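Local coordinates for protein arginine decarboxylase (Campylobacter jejuni subsp. jejuni, PDB 3NZP) that probably converts arginine into agmatine by decarboxylation with pyridoxal 5'-phosphate as cofactor, a step in polyamine and spermidine biosynthesis, at residues N80-L85 against N105-E109; L85-Q89 against E115-A119; K267-G273 against P315-S321. All blocks are in the same frame, centred on the assembly; numbering follows the deposited sequence.

Overall arrangement
The three contacts lie in the barrel domain that binds pyridoxal phosphate. Strand 79-84 comes first in the chain. Contact 1 pairs it with strand 107-110 and closes the loop that carries helix 91-100. Contact 2 starts where that first strand ends and reaches helix 113-122. The two contacts cross along the chain, share Leu85, and touch where Tyr83 OH meets Asn88 O. Contact 3 opens later, in series with both, and joins strands 268-272 and 316-319, the last two of the barrel. Strand 316-319 also pairs with strand 79-84, through Asn80 to Ile317 and Val82 to Ile319, which closes the ring. All three contacts touch the cofactor, contact 1 through Pro84.

Contact 1 (N80-L85 against N105-E109); sequences NAVYPL and NYGLE
Val82 pairs with Gly107, Tyr83 with Leu108 and Pro84 with Glu109 as parallel bridges. These are the first two strands of a TIM barrel, joined by helix 91-100 in a beta-alpha-beta unit. Four backbone hydrogen bonds link the segments, from Gly107 N to Ala81 O at one end to Leu85 N to Glu109 O at the other. Val82, Pro84 and Glu109 share one face of the sheet, on the side of Glu320 and the cofactor. In Val82, chi1 of -173° puts CG1 beside the carbonyl carbon, over the Leu108 backbone, 3.3 Å from Leu108 C. Glu109 CG is anti to the backbone N, and the chain then bends at chi2 (-85°). The bend brings OE2 alongside the Pro84 ring, 3.3 Å from Pro84 CB, while OE1 is hydrogen-bonded to Asn132 ND2. Tyr83 and Leu108 share the opposite face, against Leu97 of helix 91-100. Leu108 CD2 meets the Tyr83 ring at its edge, 3.8 Å from Tyr83 CD1. The Tyr83 hydroxyl is hydrogen-bonded to Asn88 O. Leu85 CD2 also reaches Leu108 CD2, at 4.1 Å. Just before strand 107-110, Tyr106 lays its ring against Ala81, with helix 52-72 beside it. Ala81 CB sits over one ring face in a CH-pi contact, 3.8 Å from the centroid. Tyr83 CA lies at the edge of that ring. The two asparagines at the N-terminal end have amide planes 78° apart, and Asn80 ND2 donates to Asn105 O at 3.0 Å, from above the carbonyl plane.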
# COMPACT_ATOMS: atom_id res chain seq x y z
N ASN B 80 -22.61 -2.87 -23.43
CA ASN B 80 -22.90 -2.34 -22.10
C ASN B 80 -21.64 -2.23 -21.27
O ASN B 80 -20.79 -3.13 -21.26
CB ASN B 80 -23.92 -3.22 -21.39
CG ASN B 80 -25.06 -2.43 -20.80
OD1 ASN B 80 -26.16 -2.41 -21.35
ND2 ASN B 80 -24.79 -1.74 -19.68
N ALA B 81 -21.53 -1.11 -20.55
CA ALA B 81 -20.38 -0.84 -19.69
C ALA B 81 -20.74 -1.00 -18.21
O ALA B 81 -21.83 -0.63 -17.78
CB ALA B 81 -19.88 0.57 -19.93
N VAL B 82 -19.82 -1.55 -17.44
CA VAL B 82 -20.05 -1.72 -16.02
C VAL B 82 -18.87 -1.15 -15.24
O VAL B 82 -17.72 -1.26 -15.68
CB VAL B 82 -20.23 -3.20 -15.67
CG1 VAL B 82 -20.64 -3.33 -14.22
CG2 VAL B 82 -21.29 -3.81 -16.56
N TYR B 83 -19.15 -0.53 -14.10
CA TYR B 83 -18.08 0.06 -13.29
C TYR B 83 -17.71 -0.72 -12.04
O TYR B 83 -18.46 -0.78 -11.07
CB TYR B 83 -18.42 1.48 -12.85
CG TYR B 83 -17.40 2.03 -11.88
CD1 TYR B 83 -17.71 2.23 -10.53
CD2 TYR B 83 -16.10 2.35 -12.29
CE1 TYR B 83 -16.77 2.73 -9.63
CE2 TYR B 83 -15.16 2.85 -11.40
CZ TYR B 83 -15.50 3.04 -10.07
OH TYR B 83 -14.58 3.53 -9.18
N PRO B 84 -16.52 -1.32 -12.04
CA PRO B 84 -16.10 -2.08 -10.87
C PRO B 84 -15.80 -1.10 -9.75
O PRO B 84 -14.84 -0.32 -9.82
CB PRO B 84 -14.88 -2.82 -11.38
CG PRO B 84 -14.28 -1.87 -12.36
CD PRO B 84 -15.48 -1.32 -13.09
N LEU B 85 -16.64 -1.13 -8.72
CA LEU B 85 -16.49 -0.25 -7.57
C LEU B 85 -15.13 -0.39 -6.91
O LEU B 85 -14.61 0.57 -6.34
CB LEU B 85 -17.59 -0.52 -6.55
CG LEU B 85 -18.97 0.00 -6.93
CD1 LEU B 85 -20.01 -0.71 -6.08
CD2 LEU B 85 -19.05 1.53 -6.74
N ASN B 105 -27.08 3.72 -19.41
CA ASN B 105 -27.43 2.46 -18.77
C ASN B 105 -26.17 1.81 -18.20
O ASN B 105 -26.03 0.58 -18.19
CB ASN B 105 -28.09 1.52 -19.75
CG ASN B 105 -28.81 0.39 -19.06
OD1 ASN B 105 -28.74 -0.76 -19.49
ND2 ASN B 105 -29.50 0.72 -17.97
N TYR B 106 -25.25 2.66 -17.73
CA TYR B 106 -23.98 2.23 -17.16
C TYR B 106 -24.27 1.48 -15.86
O TYR B 106 -24.97 1.98 -14.98
CB TYR B 106 -23.11 3.46 -16.90
CG TYR B 106 -21.62 3.22 -16.99
CD1 TYR B 106 -20.98 2.38 -16.10
CD2 TYR B 106 -20.86 3.85 -17.97
CE1 TYR B 106 -19.61 2.15 -16.17
CE2 TYR B 106 -19.48 3.63 -18.05
CZ TYR B 106 -18.86 2.78 -17.15
OH TYR B 106 -17.50 2.57 -17.21
N GLY B 107 -23.72 0.28 -15.73
CA GLY B 107 -23.96 -0.52 -14.54
C GLY B 107 -22.87 -0.45 -13.49
O GLY B 107 -21.95 0.36 -13.59
N LEU B 108 -22.99 -1.30 -12.47
CA LEU B 108 -22.03 -1.34 -11.37
C LEU B 108 -21.62 -2.77 -11.08
O LEU B 108 -22.41 -3.70 -11.20
CB LEU B 108 -22.63 -0.72 -10.10
CG LEU B 108 -22.80 0.80 -10.03
CD1 LEU B 108 -23.49 1.20 -8.75
CD2 LEU B 108 -21.44 1.45 -10.11
N GLU B 109 -20.36 -2.93 -10.70
CA GLU B 109 -19.83 -4.25 -10.39
C GLU B 109 -19.44 -4.24 -8.92
O GLU B 109 -18.92 -3.25 -8.42
CB GLU B 109 -18.62 -4.53 -11.29
CG GLU B 109 -18.03 -5.91 -11.16
CD GLU B 109 -17.04 -6.02 -10.02
OE1 GLU B 109 -16.70 -7.16 -9.64
OE2 GLU B 109 -16.58 -4.97 -9.50

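Contact 2 (L85-Q89 against E115-A119); sequences LKVNQ and ELLLA. With PLP (pyridoxal-5'-phosphate), chain E.
Leu85 reaches helix 113-122 with both of its methyl groups. It lies in the loop that follows the first strand of a TIM barrel and carries the lysine of the pyridoxal phosphate site. Leu85 CD2 meets Leu118 CD1 at 4.1 Å, and Leu85 CD1 lies at the same distance from Ala119 CB. The two leucines meet at an angle; Leu118 is about one helical turn after Glu115. Glu115 is the polar part of the contact. Its chain is extended beyond CG and carries OE2 to the short 3-10 turn, 3.3 Å from Lys86 N but at an angle too poor for a hydrogen bond. Gln89 NE2 is 3.7 Å from the same oxygen, too far to bond, and the amide and carboxylate planes stand 70° apart. Glu115 OE1 is hydrogen-bonded to Gly111 N, which helps to hold the carboxylate beside the turn. The Lys86 chain runs from the turn to the cofactor and Tyr519, bending at chi2, chi3 and chi4. It is the residue predicted to carry the cofactor as a Schiff base, but no such link is present here. Farther out, the second subunit takes part: its Tyr565 packs on Leu118, and the Tyr565 hydroxyl is hydrogen-bonded to Gln89 O. Within the turn, Leu85 O has two donors on opposite faces of its carbonyl plane, Asn88 N at 2.9 Å and Gln89 NE2 at 3.1 Å.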
# COMPACT_ATOMS: atom_id res chain seq x y z
N LEU B 85 -16.64 -1.13 -8.72
CA LEU B 85 -16.49 -0.25 -7.57
C LEU B 85 -15.13 -0.39 -6.91
O LEU B 85 -14.61 0.57 -6.34
CB LEU B 85 -17.59 -0.52 -6.55
CG LEU B 85 -18.97 0.00 -6.93
CD1 LEU B 85 -20.01 -0.71 -6.08
CD2 LEU B 85 -19.05 1.53 -6.74
N LYS B 86 -14.55 -1.57 -7.01
CA LYS B 86 -13.25 -1.82 -6.40
C LYS B 86 -12.14 -0.82 -6.77
O LYS B 86 -11.19 -0.67 -6.01
CB LYS B 86 -12.78 -3.25 -6.70
CG LYS B 86 -12.11 -3.42 -8.04
CD LYS B 86 -10.63 -3.68 -7.87
CE LYS B 86 -10.35 -5.02 -7.19
NZ LYS B 86 -10.90 -6.21 -7.92
N VAL B 87 -12.24 -0.13 -7.91
CA VAL B 87 -11.18 0.82 -8.28
C VAL B 87 -11.34 2.17 -7.59
O VAL B 87 -10.42 2.99 -7.60
CB VAL B 87 -11.10 1.07 -9.84
CG1 VAL B 87 -11.27 -0.23 -10.59
CG2 VAL B 87 -12.12 2.11 -10.28
N ASN B 88 -12.51 2.39 -7.00
CA ASN B 88 -12.79 3.63 -6.28
C ASN B 88 -14.21 3.62 -5.76
O ASN B 88 -15.15 3.71 -6.54
CB ASN B 88 -12.62 4.84 -7.19
CG ASN B 88 -12.68 6.13 -6.41
OD1 ASN B 88 -13.43 6.24 -5.44
ND2 ASN B 88 -11.89 7.11 -6.82
N GLN B 89 -14.38 3.51 -4.45
CA GLN B 89 -15.74 3.49 -3.92
C GLN B 89 -16.16 4.79 -3.27
O GLN B 89 -17.25 4.88 -2.71
CB GLN B 89 -15.91 2.38 -2.90
CG GLN B 89 -15.48 1.03 -3.38
CD GLN B 89 -14.18 0.61 -2.75
OE1 GLN B 89 -14.06 0.61 -1.52
NE2 GLN B 89 -13.21 0.24 -3.57
N GLU B 115 -19.68 -3.80 -1.04
CA GLU B 115 -19.88 -3.20 -2.35
C GLU B 115 -21.25 -3.50 -2.94
O GLU B 115 -21.87 -2.63 -3.55
CB GLU B 115 -18.79 -3.64 -3.32
CG GLU B 115 -17.40 -3.26 -2.89
CD GLU B 115 -16.37 -3.51 -3.97
OE1 GLU B 115 -16.48 -4.53 -4.68
OE2 GLU B 115 -15.43 -2.70 -4.08
N LEU B 116 -21.71 -4.74 -2.79
CA LEU B 116 -23.01 -5.12 -3.33
C LEU B 116 -24.09 -4.23 -2.73
O LEU B 116 -24.94 -3.71 -3.46
CB LEU B 116 -23.33 -6.59 -3.02
CG LEU B 116 -24.13 -7.36 -4.08
CD1 LEU B 116 -24.77 -8.56 -3.42
CD2 LEU B 116 -25.19 -6.48 -4.73
N LEU B 117 -24.07 -4.07 -1.41
CA LEU B 117 -25.06 -3.22 -0.76
C LEU B 117 -25.02 -1.83 -1.37
O LEU B 117 -26.05 -1.31 -1.79
CB LEU B 117 -24.83 -3.12 0.75
CG LEU B 117 -25.64 -3.98 1.73
CD1 LEU B 117 -26.99 -4.32 1.12
CD2 LEU B 117 -24.89 -5.26 2.08
N LEU B 118 -23.83 -1.24 -1.43
CA LEU B 118 -23.67 0.08 -2.01
C LEU B 118 -24.34 0.11 -3.38
O LEU B 118 -25.22 0.92 -3.66
CB LEU B 118 -22.19 0.41 -2.19
CG LEU B 118 -21.72 1.87 -2.04
CD1 LEU B 118 -20.57 2.07 -3.00
CD2 LEU B 118 -22.84 2.88 -2.33
N ALA B 119 -23.90 -0.81 -4.24
CA ALA B 119 -24.44 -0.91 -5.59
C ALA B 119 -25.95 -0.96 -5.57
O ALA B 119 -26.61 -0.27 -6.34
CB ALA B 119 -23.88 -2.12 -6.27
N1 PLP E . -13.46 -6.77 -13.54
C2 PLP E . -13.21 -7.57 -12.50
C2A PLP E . -13.95 -8.88 -12.40
C3 PLP E . -12.28 -7.18 -11.50
O3 PLP E . -12.02 -8.00 -10.43
C4 PLP E . -11.58 -5.91 -11.66
C4A PLP E . -10.59 -5.45 -10.67
C5 PLP E . -11.91 -5.10 -12.82
C6 PLP E . -12.85 -5.58 -13.73
C5A PLP E . -11.24 -3.74 -13.07
O4P PLP E . -10.22 -3.83 -14.08
P PLP E . -9.58 -2.35 -14.29
O1P PLP E . -8.76 -2.37 -15.51
O2P PLP E . -10.73 -1.24 -14.46
O3P PLP E . -8.66 -1.97 -13.05

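Contact 3 (K267-G273 against P315-S321). With PLP (pyridoxal-5'-phosphate), chain E.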
# COMPACT_ATOMS: atom_id res chain seq x y z
N LYS B 267 -26.39 -14.98 -23.84
CA LYS B 267 -26.32 -14.01 -24.91
C LYS B 267 -25.36 -12.86 -24.67
O LYS B 267 -25.46 -11.81 -25.33
CB LYS B 267 -27.72 -13.47 -25.19
CG LYS B 267 -28.73 -14.55 -25.55
CD LYS B 267 -30.06 -13.94 -25.96
CE LYS B 267 -31.07 -15.00 -26.32
NZ LYS B 267 -32.25 -14.35 -26.94
N ALA B 268 -24.43 -13.03 -23.74
CA ALA B 268 -23.48 -11.96 -23.48
C ALA B 268 -22.14 -12.46 -23.01
O ALA B 268 -22.03 -13.53 -22.41
CB ALA B 268 -24.05 -10.97 -22.48
N ILE B 269 -21.11 -11.68 -23.31
CA ILE B 269 -19.76 -12.00 -22.90
C ILE B 269 -19.22 -10.78 -22.16
O ILE B 269 -19.29 -9.65 -22.65
CB ILE B 269 -18.86 -12.34 -24.11
CG1 ILE B 269 -19.30 -13.65 -24.75
CG2 ILE B 269 -17.43 -12.49 -23.66
CD1 ILE B 269 -18.42 -14.09 -25.92
N ASN B 270 -18.70 -11.02 -20.97
CA ASN B 270 -18.14 -9.95 -20.15
C ASN B 270 -16.63 -10.04 -20.23
O ASN B 270 -16.03 -10.98 -19.70
CB ASN B 270 -18.60 -10.13 -18.70
CG ASN B 270 -18.34 -8.90 -17.85
OD1 ASN B 270 -17.24 -8.34 -17.86
ND2 ASN B 270 -19.36 -8.48 -17.10
N LEU B 271 -16.01 -9.07 -20.91
CA LEU B 271 -14.55 -9.04 -21.08
C LEU B 271 -13.81 -8.63 -19.82
O LEU B 271 -12.60 -8.79 -19.72
CB LEU B 271 -14.16 -8.05 -22.16
CG LEU B 271 -14.94 -8.19 -23.45
CD1 LEU B 271 -14.47 -7.15 -24.44
CD2 LEU B 271 -14.74 -9.60 -23.98
N GLY B 272 -14.55 -8.07 -18.86
CA GLY B 272 -13.92 -7.64 -17.64
C GLY B 272 -13.16 -6.34 -17.83
O GLY B 272 -13.48 -5.53 -18.71
N GLY B 273 -12.15 -6.13 -17.00
CA GLY B 273 -11.36 -4.92 -17.10
C GLY B 273 -10.15 -5.13 -17.97
O GLY B 273 -10.09 -6.09 -18.74
N PRO B 315 -22.95 -12.23 -29.72
CA PRO B 315 -23.15 -11.93 -28.29
C PRO B 315 -23.21 -10.45 -27.91
O PRO B 315 -22.83 -9.58 -28.69
CB PRO B 315 -21.97 -12.64 -27.64
CG PRO B 315 -20.89 -12.46 -28.66
CD PRO B 315 -21.61 -12.81 -29.94
N ASP B 316 -23.70 -10.18 -26.72
CA ASP B 316 -23.77 -8.81 -26.23
C ASP B 316 -22.44 -8.52 -25.57
O ASP B 316 -21.94 -9.33 -24.79
CB ASP B 316 -24.91 -8.65 -25.23
CG ASP B 316 -26.26 -8.50 -25.91
OD1 ASP B 316 -27.29 -8.86 -25.29
OD2 ASP B 316 -26.30 -8.01 -27.06
N ILE B 317 -21.87 -7.38 -25.88
CA ILE B 317 -20.58 -7.03 -25.32
C ILE B 317 -20.71 -6.35 -23.97
O ILE B 317 -21.46 -5.39 -23.83
CB ILE B 317 -19.82 -6.12 -26.27
CG1 ILE B 317 -19.61 -6.83 -27.61
CG2 ILE B 317 -18.51 -5.70 -25.63
CD1 ILE B 317 -19.00 -5.97 -28.68
N PHE B 318 -19.98 -6.85 -22.98
CA PHE B 318 -19.96 -6.27 -21.63
C PHE B 318 -18.53 -6.04 -21.18
O PHE B 318 -17.74 -6.99 -21.12
CB PHE B 318 -20.61 -7.22 -20.62
CG PHE B 318 -22.06 -6.97 -20.39
CD1 PHE B 318 -23.00 -7.29 -21.36
CD2 PHE B 318 -22.50 -6.42 -19.20
CE1 PHE B 318 -24.35 -7.06 -21.14
CE2 PHE B 318 -23.85 -6.18 -18.97
CZ PHE B 318 -24.78 -6.50 -19.95
N ILE B 319 -18.17 -4.79 -20.88
CA ILE B 319 -16.82 -4.50 -20.40
C ILE B 319 -16.89 -3.91 -19.00
O ILE B 319 -17.83 -3.19 -18.66
CB ILE B 319 -16.06 -3.50 -21.29
CG1 ILE B 319 -16.73 -2.15 -21.24
CG2 ILE B 319 -16.03 -3.97 -22.72
CD1 ILE B 319 -15.92 -1.08 -21.88
N GLU B 320 -15.90 -4.22 -18.16
CA GLU B 320 -15.87 -3.70 -16.80
C GLU B 320 -14.59 -2.88 -16.58
O GLU B 320 -13.85 -3.08 -15.62
CB GLU B 320 -15.96 -4.85 -15.78
CG GLU B 320 -17.10 -5.83 -16.03
CD GLU B 320 -17.19 -6.95 -14.98
OE1 GLU B 320 -16.14 -7.37 -14.46
OE2 GLU B 320 -18.31 -7.43 -14.70
N SER B 321 -14.35 -1.95 -17.50
CA SER B 321 -13.18 -1.08 -17.44
C SER B 321 -13.43 0.02 -16.44
O SER B 321 -14.21 0.94 -16.69
CB SER B 321 -12.94 -0.46 -18.81
OG SER B 321 -12.92 -1.47 -19.80
N1 PLP E . -13.46 -6.77 -13.54
C2 PLP E . -13.21 -7.57 -12.50
C2A PLP E . -13.95 -8.88 -12.40
C3 PLP E . -12.28 -7.18 -11.50
O3 PLP E . -12.02 -8.00 -10.43
C4 PLP E . -11.58 -5.91 -11.66
C4A PLP E . -10.59 -5.45 -10.67
C5 PLP E . -11.91 -5.10 -12.82
C6 PLP E . -12.85 -5.58 -13.73
C5A PLP E . -11.24 -3.74 -13.07
O4P PLP E . -10.22 -3.83 -14.08
P PLP E . -9.58 -2.35 -14.29
O1P PLP E . -8.76 -2.37 -15.51
O2P PLP E . -10.73 -1.24 -14.46
O3P PLP E . -8.66 -1.97 -13.05
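Asn270 and Glu320 are brought together by their first torsions. In Asn270, CG is anti to the backbone N (chi1 -166°). In Glu320, CG lies beside the N (chi1 -51°) and the chain then runs extended. The two side chains cross at about a right angle, with amide and carboxylate planes 83° apart. Asn270 ND2 donates to Glu320 OE2 at 2.8 Å, from above the carboxylate plane. The other end of the amide is also in use. Asn270 OD1 accepts from Gly272 N, in the carbonyl plane, and so forms an Asx turn. This fixes the rotation of the amide, and Thr130 OG1 gives OE2 a further partner. These bonds probably help to place Glu320 OE1, 2.9 Å from PLP N1. Along the strands, which run parallel, the bonds include Ile269 N to Asp316 O, Phe318 N to Ile269 O and Leu271 N to Phe318 O. Ala268, Asn270, Asp316 and Phe318 share one face, and Ala268 CB packs 4.0 Å from Phe318 CD1. Ile269, on the other face, lies side by side with Pro315, just before strand 316-319. The two point the same way, both against Tyr255 of helix 242-260. Leu271 CD1 meets Ile319 CG2 at 3.9 Å, and Leu271 also packs on helix 292-309. Farther along, Glu320 N donates to Gly272 O at 2.8 Å. Gly273 follows close against the cofactor, its N bonded to His233 ND1 and 3.4 Å from PLP C6. Neighbouring barrel strands whose C-terminal ends supply a glycine-rich turn and a glutamate at the pyridine nitrogen are characteristic of the cofactor site of fold-type III pyridoxal phosphate decarboxylases.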